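Local coordinates for SusD-like carbohydrate binding protein (Bacteroides vulgatus, PDB 3LEW) that probably binds carbohydrate at the bacterial outer membrane and so helps take up nutrients, at residues 38-48 / 81-89; 130-141 / 208-217. All blocks are in the same frame, centred on the assembly; numbering follows the deposited sequence.

Read from the N terminus, the chain closes two loops in series, contact 1 complete before contact 2 begins and neither nested in the other. Contact 1 brings 38-48, which runs into helix 46-54, against the start of helix 81-103, closing a loop of 32 residues. The chain then passes into helix 111-135, whose end, with the loop that follows, forms contact 2 with the end of helix 202-215 and Ala216-Arg217 across 66 intervening residues. The contacts meet mainly at Ser86, whose OG is probably hydrogen-bonded to His131 NE2 and Tyr136 OH, with Trp87 packing on Tyr136. Together they tie early helices into one packed body, consistent with the TPR-like scaffold of SusD proteins.

Contact 1: 38-48 / 81-89; sequences NSYANPGYGAM and GTNTLSWLL
Asn42 lays one face of its amide, at the ND2 end, against the Gly81-Thr82 peptide at the start of helix 81-103, with ND2 3.6 Å from Gly81 C. Around its rim the polar atoms are all used: ND2 gives a nearly straight bond (167°) to Asn38 O, lying in the amide plane, and another to a water that also donates to Thr82 OG1, while OD1 accepts from Thr82 OG1 at 2.6 Å. The Asn38 amide meets Gly81 O nearly in its own plane, ND2 to O being 2.9 Å. Its CG stands anti to the backbone N (chi1 -176°), which swings ND2 over to the helix; ND2 and Leu85 N reach that carbonyl from opposite faces. The two amides thus serve both sides: Asn42 ND2 ties the loop to itself, while Asn42 OD1 and Asn38 ND2 hold the helix's first turn. Gly81 suits this, since a CB there would crowd both ND2 atoms. An alanine in place of Asn42 would probably leave the Thr82 hydroxyl without this acceptor, Asn38 O without its ND2 donor, and the type I turn from Ser39 to Asn42 less firmly held to the helix. Deeper in, leucine methyls pack against the loop's backbone. Leu85 CD2 lies 3.6 Å from Asn42 O and also meets Gly44 O, Leu89 CD1 touches Tyr45 N at 3.6 Å, and the bent chain of selenomethionine Met48 rests SE on Ser86 CA at 3.8 Å, its CE 4.2 Å from Leu89 CD1. Helix 19-35 packs on Leu89 through Tyr32 and Leu33, and Tyr45 shares a backbone hydrogen bond with Leu33. Helix 111-135 packs alongside, with His131 against Met48 and Leu132 against Trp87.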
loop_
_atom_site.group_PDB
_atom_site.type_symbol
_atom_site.label_atom_id
_atom_site.label_comp_id
_atom_site.label_asym_id
_atom_site.label_seq_id
_atom_site.Cartn_x
_atom_site.Cartn_y
_atom_site.Cartn_z
ATOM N N ASN A 38 -10.255 11.675 7.507
ATOM C CA ASN A 38 -10.602 12.979 6.884
ATOM C C ASN A 38 -11.941 12.824 6.122
ATOM O O ASN A 38 -11.983 12.575 4.904
ATOM C CB ASN A 38 -9.461 13.527 6.008
ATOM C CG ASN A 38 -9.771 14.896 5.460
ATOM O OD1 ASN A 38 -10.634 15.615 6.012
ATOM N ND2 ASN A 38 -9.108 15.278 4.371
ATOM N N SER A 39 -13.032 12.923 6.884
ATOM C CA SER A 39 -14.351 12.410 6.472
ATOM C C SER A 39 -14.309 10.906 6.463
ATOM O O SER A 39 -13.251 10.286 6.412
ATOM C CB SER A 39 -14.837 12.954 5.115
ATOM O OG SER A 39 -14.401 12.211 3.971
ATOM N N TYR A 40 -15.483 10.297 6.452
ATOM C CA TYR A 40 -15.580 8.866 6.314
ATOM C C TYR A 40 -14.962 8.284 5.041
ATOM O O TYR A 40 -14.651 7.091 5.015
ATOM C CB TYR A 40 -17.025 8.408 6.412
ATOM C CG TYR A 40 -17.588 8.400 7.828
ATOM C CD1 TYR A 40 -17.123 7.504 8.763
ATOM C CD2 TYR A 40 -18.597 9.283 8.217
ATOM C CE1 TYR A 40 -17.608 7.483 10.055
ATOM C CE2 TYR A 40 -19.109 9.253 9.524
ATOM C CZ TYR A 40 -18.603 8.346 10.428
ATOM O OH TYR A 40 -19.059 8.249 11.729
ATOM N N ALA A 41 -14.762 9.110 4.005
ATOM C CA ALA A 41 -14.120 8.660 2.758
ATOM C C ALA A 41 -12.653 8.293 2.938
ATOM O O ALA A 41 -12.091 7.622 2.098
ATOM C CB ALA A 41 -14.257 9.769 1.633
ATOM N N ASN A 42 -12.016 8.794 4.009
ATOM C CA ASN A 42 -10.580 8.598 4.224
ATOM C C ASN A 42 -10.231 8.098 5.622
ATOM O O ASN A 42 -9.872 8.901 6.506
ATOM C CB ASN A 42 -9.851 9.927 3.978
ATOM C CG ASN A 42 -10.008 10.380 2.521
ATOM O OD1 ASN A 42 -9.446 9.740 1.640
ATOM N ND2 ASN A 42 -10.768 11.458 2.280
ATOM N N PRO A 43 -10.283 6.791 5.821
ATOM C CA PRO A 43 -10.031 6.262 7.198
ATOM C C PRO A 43 -8.570 6.012 7.476
ATOM O O PRO A 43 -8.074 4.914 7.287
ATOM C CB PRO A 43 -10.897 4.964 7.229
ATOM C CG PRO A 43 -11.771 5.049 5.984
ATOM C CD PRO A 43 -10.989 5.813 4.981
ATOM N N GLY A 44 -7.824 7.054 7.857
ATOM C CA GLY A 44 -6.399 6.897 8.132
ATOM C C GLY A 44 -5.511 6.547 6.959
ATOM O O GLY A 44 -5.905 6.732 5.776
ATOM N N TYR A 45 -4.301 6.067 7.253
ATOM C CA TYR A 45 -3.324 5.747 6.214
ATOM C C TYR A 45 -3.817 4.763 5.148
ATOM O O TYR A 45 -3.392 4.816 3.963
ATOM C CB TYR A 45 -2.038 5.213 6.831
ATOM C CG TYR A 45 -0.975 4.819 5.833
ATOM C CD1 TYR A 45 -0.167 5.778 5.257
ATOM C CD2 TYR A 45 -0.738 3.494 5.517
ATOM C CE1 TYR A 45 0.829 5.420 4.363
ATOM C CE2 TYR A 45 0.228 3.145 4.636
ATOM C CZ TYR A 45 1.012 4.096 4.062
ATOM O OH TYR A 45 2.022 3.783 3.180
ATOM N N GLY A 46 -4.661 3.817 5.562
ATOM C CA GLY A 46 -5.277 2.926 4.601
ATOM C C GLY A 46 -6.039 3.578 3.470
ATOM O O GLY A 46 -6.172 2.982 2.397
ATOM N N ALA A 47 -6.589 4.772 3.681
ATOM C CA ALA A 47 -7.144 5.539 2.587
ATOM C C ALA A 47 -6.187 5.727 1.413
ATOM O O ALA A 47 -6.624 5.687 0.242
ATOM C CB ALA A 47 -7.723 6.916 3.070
HETATM N N MSE A 48 -4.907 5.989 1.677
HETATM C CA MSE A 48 -3.958 6.084 0.576
HETATM C C MSE A 48 -3.739 4.723 -0.122
HETATM O O MSE A 48 -3.671 4.664 -1.350
HETATM C CB MSE A 48 -2.642 6.684 1.058
HETATM C CG MSE A 48 -2.752 8.223 1.294
HETATM SE SE MSE A 48 -3.195 8.625 3.118
HETATM C CE MSE A 48 -1.653 8.309 3.873
ATOM N N GLY A 81 -9.598 15.266 -0.472
ATOM C CA GLY A 81 -9.355 14.951 0.939
ATOM C C GLY A 81 -8.284 13.876 1.184
ATOM O O GLY A 81 -7.618 13.906 2.230
ATOM N N THR A 82 -8.151 12.912 0.262
ATOM C CA THR A 82 -7.154 11.843 0.356
ATOM C C THR A 82 -5.749 12.457 0.247
ATOM O O THR A 82 -4.865 12.194 1.087
ATOM C CB THR A 82 -7.337 10.737 -0.665
ATOM O OG1 THR A 82 -8.728 10.387 -0.756
ATOM C CG2 THR A 82 -6.530 9.508 -0.263
ATOM N N ASN A 83 -5.601 13.351 -0.729
ATOM C CA ASN A 83 -4.346 14.067 -0.905
ATOM C C ASN A 83 -3.992 14.898 0.300
ATOM O O ASN A 83 -2.842 14.899 0.743
ATOM C CB ASN A 83 -4.405 14.876 -2.185
ATOM C CG ASN A 83 -3.052 15.360 -2.636
ATOM O OD1 ASN A 83 -2.207 14.582 -3.135
ATOM N ND2 ASN A 83 -2.807 16.641 -2.422
ATOM N N THR A 84 -4.952 15.622 0.846
ATOM C CA THR A 84 -4.746 16.382 2.054
ATOM C C THR A 84 -4.348 15.523 3.243
ATOM O O THR A 84 -3.380 15.838 3.944
ATOM C CB THR A 84 -6.022 17.239 2.370
ATOM O OG1 THR A 84 -6.173 18.206 1.322
ATOM C CG2 THR A 84 -5.957 17.961 3.718
ATOM N N LEU A 85 -5.074 14.430 3.477
ATOM C CA LEU A 85 -4.767 13.597 4.610
ATOM C C LEU A 85 -3.370 12.988 4.516
ATOM O O LEU A 85 -2.673 12.863 5.535
ATOM C CB LEU A 85 -5.777 12.451 4.696
ATOM C CG LEU A 85 -5.613 11.551 5.919
ATOM C CD1 LEU A 85 -5.749 12.338 7.274
ATOM C CD2 LEU A 85 -6.622 10.383 5.862
ATOM N N SER A 86 -2.939 12.670 3.302
ATOM C CA SER A 86 -1.614 12.096 3.097
ATOM C C SER A 86 -0.532 13.000 3.678
ATOM O O SER A 86 0.350 12.580 4.466
ATOM C CB SER A 86 -1.383 11.841 1.610
ATOM O OG SER A 86 -0.083 11.340 1.362
ATOM N N TRP A 87 -0.618 14.261 3.281
ATOM C CA TRP A 87 0.370 15.262 3.715
ATOM C C TRP A 87 0.359 15.447 5.239
ATOM O O TRP A 87 1.410 15.500 5.900
ATOM C CB TRP A 87 0.072 16.598 3.040
ATOM C CG TRP A 87 1.248 17.570 3.072
ATOM C CD1 TRP A 87 1.355 18.662 3.844
ATOM C CD2 TRP A 87 2.441 17.514 2.283
ATOM N NE1 TRP A 87 2.556 19.325 3.608
ATOM C CE2 TRP A 87 3.248 18.629 2.654
ATOM C CE3 TRP A 87 2.926 16.629 1.322
ATOM C CZ2 TRP A 87 4.490 18.887 2.055
ATOM C CZ3 TRP A 87 4.161 16.887 0.717
ATOM C CH2 TRP A 87 4.950 17.996 1.127
ATOM N N LEU A 88 -0.841 15.588 5.800
ATOM C CA LEU A 88 -0.989 15.821 7.229
ATOM C C LEU A 88 -0.486 14.640 8.053
ATOM O O LEU A 88 0.230 14.829 9.033
ATOM C CB LEU A 88 -2.454 16.145 7.545
ATOM C CG LEU A 88 -2.998 16.104 8.978
ATOM C CD1 LEU A 88 -4.455 16.512 8.952
ATOM C CD2 LEU A 88 -2.918 14.734 9.569
ATOM N N LEU A 89 -0.878 13.430 7.672
ATOM C CA LEU A 89 -0.479 12.252 8.429
ATOM C C LEU A 89 1.034 12.077 8.342
ATOM O O LEU A 89 1.674 11.845 9.385
ATOM C CB LEU A 89 -1.164 10.969 7.974
ATOM C CG LEU A 89 -2.679 10.868 8.161
ATOM C CD1 LEU A 89 -3.179 9.520 7.603
ATOM C CD2 LEU A 89 -3.120 11.139 9.650
HETATM O O HOH W 1 -11.733 11.471 -0.610
#

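Contact 2: 130-141 / 208-217; sequences LHLASCYSFAID and ILSRACLYAR
Leu130 enters helix 208-215 as a knob into a hole formed by Ile208, Arg211, Ala212 and Tyr215, and this is the heart of the tightly packed part. The axes of helix segments 130-135 and 208-215 come within 10.9 Å, their directions 27° apart. With CG anti to the backbone N (chi1 175°), the leucine splits its methyls: CD1 lies 3.8 Å from Ala212 CA and equally near Tyr215 CD2, while CD2 meets the methylene Arg211 CD at 3.8 Å. Arg211 also lays CG over one face of the Tyr215 ring, offset toward the rim, and takes its charge away to Glu348. One turn on, Ser134 bends its hydroxyl back to Leu130 O at 2.7 Å, so that its carbon, CB, is what approaches Tyr215 CD2. Past the helix ends Ile140 CG2 still packs closely, 3.5 Å from Arg217 CD. The looser side begins with a water spanning Ile140 N and Tyr215 O. Arg217, at positive phi, closes helix 202-215 in a Schellman motif and carries its side chain to the exposed Asp141. Carboxylate and guanidinium stack with planes 5° apart, Asp141 OD2 3.3 Å above the centre of one face of the Arg217 guanidinium, so no N-H points at the oxygen. The chemistry thus divides much as the packing does: shape fixes the buried helices against each other, whereas the outer end adds to Ile140's packing a shared water and a charge attraction without a directed N-H bond.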
loop_
_atom_site.group_PDB
_atom_site.type_symbol
_atom_site.label_atom_id
_atom_site.label_comp_id
_atom_site.label_asym_id
_atom_site.label_seq_id
_atom_site.Cartn_x
_atom_site.Cartn_y
_atom_site.Cartn_z
ATOM N N LEU A 130 9.454 6.950 2.839
ATOM C CA LEU A 130 9.213 6.031 1.720
ATOM C C LEU A 130 7.866 6.334 1.048
ATOM O O LEU A 130 7.734 6.330 -0.177
ATOM C CB LEU A 130 9.254 4.575 2.158
ATOM C CG LEU A 130 8.902 3.502 1.132
ATOM C CD1 LEU A 130 9.875 3.605 -0.051
ATOM C CD2 LEU A 130 8.959 2.095 1.746
ATOM N N HIS A 131 6.846 6.610 1.854
ATOM C CA HIS A 131 5.557 7.051 1.319
ATOM C C HIS A 131 5.679 8.296 0.429
ATOM O O HIS A 131 5.184 8.336 -0.720
ATOM C CB HIS A 131 4.592 7.345 2.445
ATOM C CG HIS A 131 3.284 7.911 1.970
ATOM N ND1 HIS A 131 2.382 7.181 1.216
ATOM C CD2 HIS A 131 2.724 9.132 2.153
ATOM C CE1 HIS A 131 1.337 7.944 0.922
ATOM N NE2 HIS A 131 1.509 9.128 1.496
ATOM N N LEU A 132 6.383 9.303 0.944
ATOM C CA LEU A 132 6.571 10.543 0.206
ATOM C C LEU A 132 7.343 10.282 -1.079
ATOM O O LEU A 132 6.891 10.700 -2.180
ATOM C CB LEU A 132 7.246 11.602 1.088
ATOM C CG LEU A 132 6.376 12.144 2.233
ATOM C CD1 LEU A 132 7.231 12.895 3.327
ATOM C CD2 LEU A 132 5.252 13.054 1.727
ATOM N N ALA A 133 8.463 9.552 -0.991
ATOM C CA ALA A 133 9.309 9.302 -2.147
ATOM C C ALA A 133 8.594 8.534 -3.259
ATOM O O ALA A 133 8.783 8.808 -4.429
ATOM C CB ALA A 133 10.561 8.522 -1.731
ATOM N N SER A 134 7.787 7.555 -2.865
ATOM C CA SER A 134 7.156 6.635 -3.830
ATOM C C SER A 134 5.889 7.155 -4.478
ATOM O O SER A 134 5.467 6.575 -5.488
ATOM C CB SER A 134 6.894 5.266 -3.176
ATOM O OG SER A 134 6.007 5.336 -2.066
ATOM N N CYS A 135 5.249 8.197 -3.928
ATOM C CA CYS A 135 3.958 8.731 -4.374
ATOM C C CYS A 135 3.987 10.170 -4.932
ATOM O O CYS A 135 3.097 10.565 -5.638
ATOM C CB CYS A 135 2.995 8.759 -3.186
ATOM S SG CYS A 135 2.461 7.134 -2.626
ATOM N N TYR A 136 4.970 10.975 -4.519
ATOM C CA TYR A 136 5.002 12.419 -4.836
ATOM C C TYR A 136 5.949 12.829 -5.977
ATOM O O TYR A 136 6.102 14.040 -6.284
ATOM C CB TYR A 136 5.348 13.229 -3.566
ATOM C CG TYR A 136 4.223 13.318 -2.564
ATOM C CD1 TYR A 136 3.819 12.199 -1.803
ATOM C CD2 TYR A 136 3.491 14.477 -2.436
ATOM C CE1 TYR A 136 2.750 12.252 -0.877
ATOM C CE2 TYR A 136 2.425 14.544 -1.537
ATOM C CZ TYR A 136 2.054 13.415 -0.773
ATOM O OH TYR A 136 1.041 13.547 0.088
ATOM N N SER A 137 6.582 11.842 -6.599
ATOM C CA SER A 137 7.476 12.073 -7.719
ATOM C C SER A 137 7.384 10.859 -8.650
ATOM O O SER A 137 7.046 9.742 -8.230
ATOM C CB SER A 137 8.916 12.168 -7.253
ATOM O OG SER A 137 9.162 13.132 -6.225
ATOM N N PHE A 138 7.720 11.078 -9.905
ATOM C CA PHE A 138 7.936 9.965 -10.832
ATOM C C PHE A 138 9.184 9.167 -10.415
ATOM O O PHE A 138 9.937 9.557 -9.480
ATOM C CB PHE A 138 8.055 10.451 -12.294
ATOM C CG PHE A 138 6.823 11.147 -12.789
ATOM C CD1 PHE A 138 5.601 10.479 -12.803
ATOM C CD2 PHE A 138 6.874 12.463 -13.219
ATOM C CE1 PHE A 138 4.458 11.092 -13.274
ATOM C CE2 PHE A 138 5.732 13.107 -13.674
ATOM C CZ PHE A 138 4.524 12.403 -13.725
ATOM N N ALA A 139 9.342 8.010 -11.043
ATOM C CA ALA A 139 10.417 7.047 -10.694
ATOM C C ALA A 139 11.774 7.735 -10.557
ATOM O O ALA A 139 12.098 8.699 -11.279
ATOM C CB ALA A 139 10.496 5.945 -11.730
ATOM N N ILE A 140 12.584 7.194 -9.654
ATOM C CA ILE A 140 13.918 7.725 -9.408
ATOM C C ILE A 140 14.801 7.703 -10.671
ATOM O O ILE A 140 15.704 8.531 -10.808
ATOM C CB ILE A 140 14.536 6.966 -8.197
ATOM C CG1 ILE A 140 15.731 7.710 -7.658
ATOM C CG2 ILE A 140 14.915 5.536 -8.572
ATOM C CD1 ILE A 140 16.335 7.098 -6.368
ATOM N N ASP A 141 14.557 6.775 -11.600
ATOM C CA ASP A 141 15.328 6.726 -12.837
ATOM C C ASP A 141 14.681 7.502 -13.982
ATOM O O ASP A 141 15.281 7.641 -15.029
ATOM C CB ASP A 141 15.670 5.288 -13.276
ATOM C CG ASP A 141 14.453 4.451 -13.615
ATOM O OD1 ASP A 141 13.401 4.619 -12.976
ATOM O OD2 ASP A 141 14.582 3.586 -14.519
ATOM N N ILE A 208 10.661 -3.446 5.529
ATOM C CA ILE A 208 10.475 -2.080 4.975
ATOM C C ILE A 208 11.734 -1.645 4.188
ATOM O O ILE A 208 11.643 -0.984 3.117
ATOM C CB ILE A 208 10.169 -1.007 6.055
ATOM C CG1 ILE A 208 8.971 -1.406 6.911
ATOM C CG2 ILE A 208 9.956 0.383 5.352
ATOM C CD1 ILE A 208 8.925 -0.662 8.321
ATOM N N LEU A 209 12.912 -2.033 4.695
ATOM C CA LEU A 209 14.176 -1.791 3.968
ATOM C C LEU A 209 14.190 -2.432 2.602
ATOM O O LEU A 209 14.669 -1.813 1.623
ATOM C CB LEU A 209 15.392 -2.348 4.725
ATOM C CG LEU A 209 16.246 -1.397 5.498
ATOM C CD1 LEU A 209 17.312 -2.198 6.227
ATOM C CD2 LEU A 209 16.837 -0.322 4.584
ATOM N N SER A 210 13.704 -3.675 2.534
ATOM C CA SER A 210 13.627 -4.429 1.272
ATOM C C SER A 210 12.784 -3.678 0.263
ATOM O O SER A 210 13.156 -3.525 -0.916
ATOM C CB SER A 210 12.979 -5.819 1.527
ATOM O OG SER A 210 13.879 -6.590 2.303
ATOM N N ARG A 211 11.606 -3.223 0.714
ATOM C CA ARG A 211 10.708 -2.449 -0.118
ATOM C C ARG A 211 11.369 -1.129 -0.573
ATOM O O ARG A 211 11.399 -0.785 -1.749
ATOM C CB ARG A 211 9.419 -2.145 0.667
ATOM C CG ARG A 211 8.369 -1.455 -0.176
ATOM C CD ARG A 211 7.168 -1.026 0.669
ATOM N NE ARG A 211 6.383 -2.166 1.157
ATOM C CZ ARG A 211 5.290 -2.042 1.940
ATOM N NH1 ARG A 211 4.884 -0.854 2.377
ATOM N NH2 ARG A 211 4.611 -3.121 2.334
ATOM N N ALA A 212 11.890 -0.388 0.388
ATOM C CA ALA A 212 12.496 0.915 0.090
ATOM C C ALA A 212 13.664 0.824 -0.885
ATOM O O ALA A 212 13.780 1.632 -1.827
ATOM C CB ALA A 212 12.938 1.630 1.420
ATOM N N CYS A 213 14.518 -0.183 -0.687
ATOM C CA CYS A 213 15.623 -0.387 -1.549
ATOM C C CYS A 213 15.206 -0.820 -2.923
ATOM O O CYS A 213 15.787 -0.354 -3.880
ATOM C CB CYS A 213 16.605 -1.383 -0.957
ATOM S SG CYS A 213 17.498 -0.733 0.506
ATOM N N LEU A 214 14.181 -1.651 -3.029
ATOM C CA LEU A 214 13.631 -1.975 -4.345
ATOM C C LEU A 214 13.134 -0.726 -5.087
ATOM O O LEU A 214 13.446 -0.524 -6.277
ATOM C CB LEU A 214 12.504 -3.013 -4.232
ATOM C CG LEU A 214 11.985 -3.518 -5.590
ATOM C CD1 LEU A 214 12.958 -4.600 -6.113
ATOM C CD2 LEU A 214 10.543 -4.107 -5.463
ATOM N N TYR A 215 12.311 0.088 -4.413
ATOM C CA TYR A 215 11.736 1.252 -5.044
ATOM C C TYR A 215 12.778 2.286 -5.454
ATOM O O TYR A 215 12.625 2.934 -6.486
ATOM C CB TYR A 215 10.712 1.896 -4.111
ATOM C CG TYR A 215 9.466 1.085 -3.808
ATOM C CD1 TYR A 215 9.265 -0.208 -4.288
ATOM C CD2 TYR A 215 8.468 1.634 -3.013
ATOM C CE1 TYR A 215 8.114 -0.905 -3.992
ATOM C CE2 TYR A 215 7.323 0.927 -2.740
ATOM C CZ TYR A 215 7.142 -0.327 -3.220
ATOM O OH TYR A 215 6.002 -1.039 -2.875
ATOM N N ALA A 216 13.853 2.376 -4.674
ATOM C CA ALA A 216 15.003 3.232 -4.954
ATOM C C ALA A 216 15.993 2.677 -5.994
ATOM O O ALA A 216 16.997 3.334 -6.302
ATOM C CB ALA A 216 15.760 3.551 -3.617
ATOM N N ARG A 217 15.733 1.466 -6.502
ATOM C CA ARG A 217 16.588 0.788 -7.488
ATOM C C ARG A 217 17.971 0.405 -6.961
ATOM O O ARG A 217 18.956 0.348 -7.726
ATOM C CB ARG A 217 16.652 1.614 -8.808
ATOM C CG ARG A 217 15.274 2.019 -9.259
ATOM C CD ARG A 217 15.255 2.727 -10.652
ATOM N NE ARG A 217 15.536 1.812 -11.761
ATOM C CZ ARG A 217 14.644 1.018 -12.339
ATOM N NH1 ARG A 217 13.400 0.998 -11.928
ATOM N NH2 ARG A 217 15.010 0.214 -13.344
HETATM O O HOH W 2 11.551 4.806 -8.127
#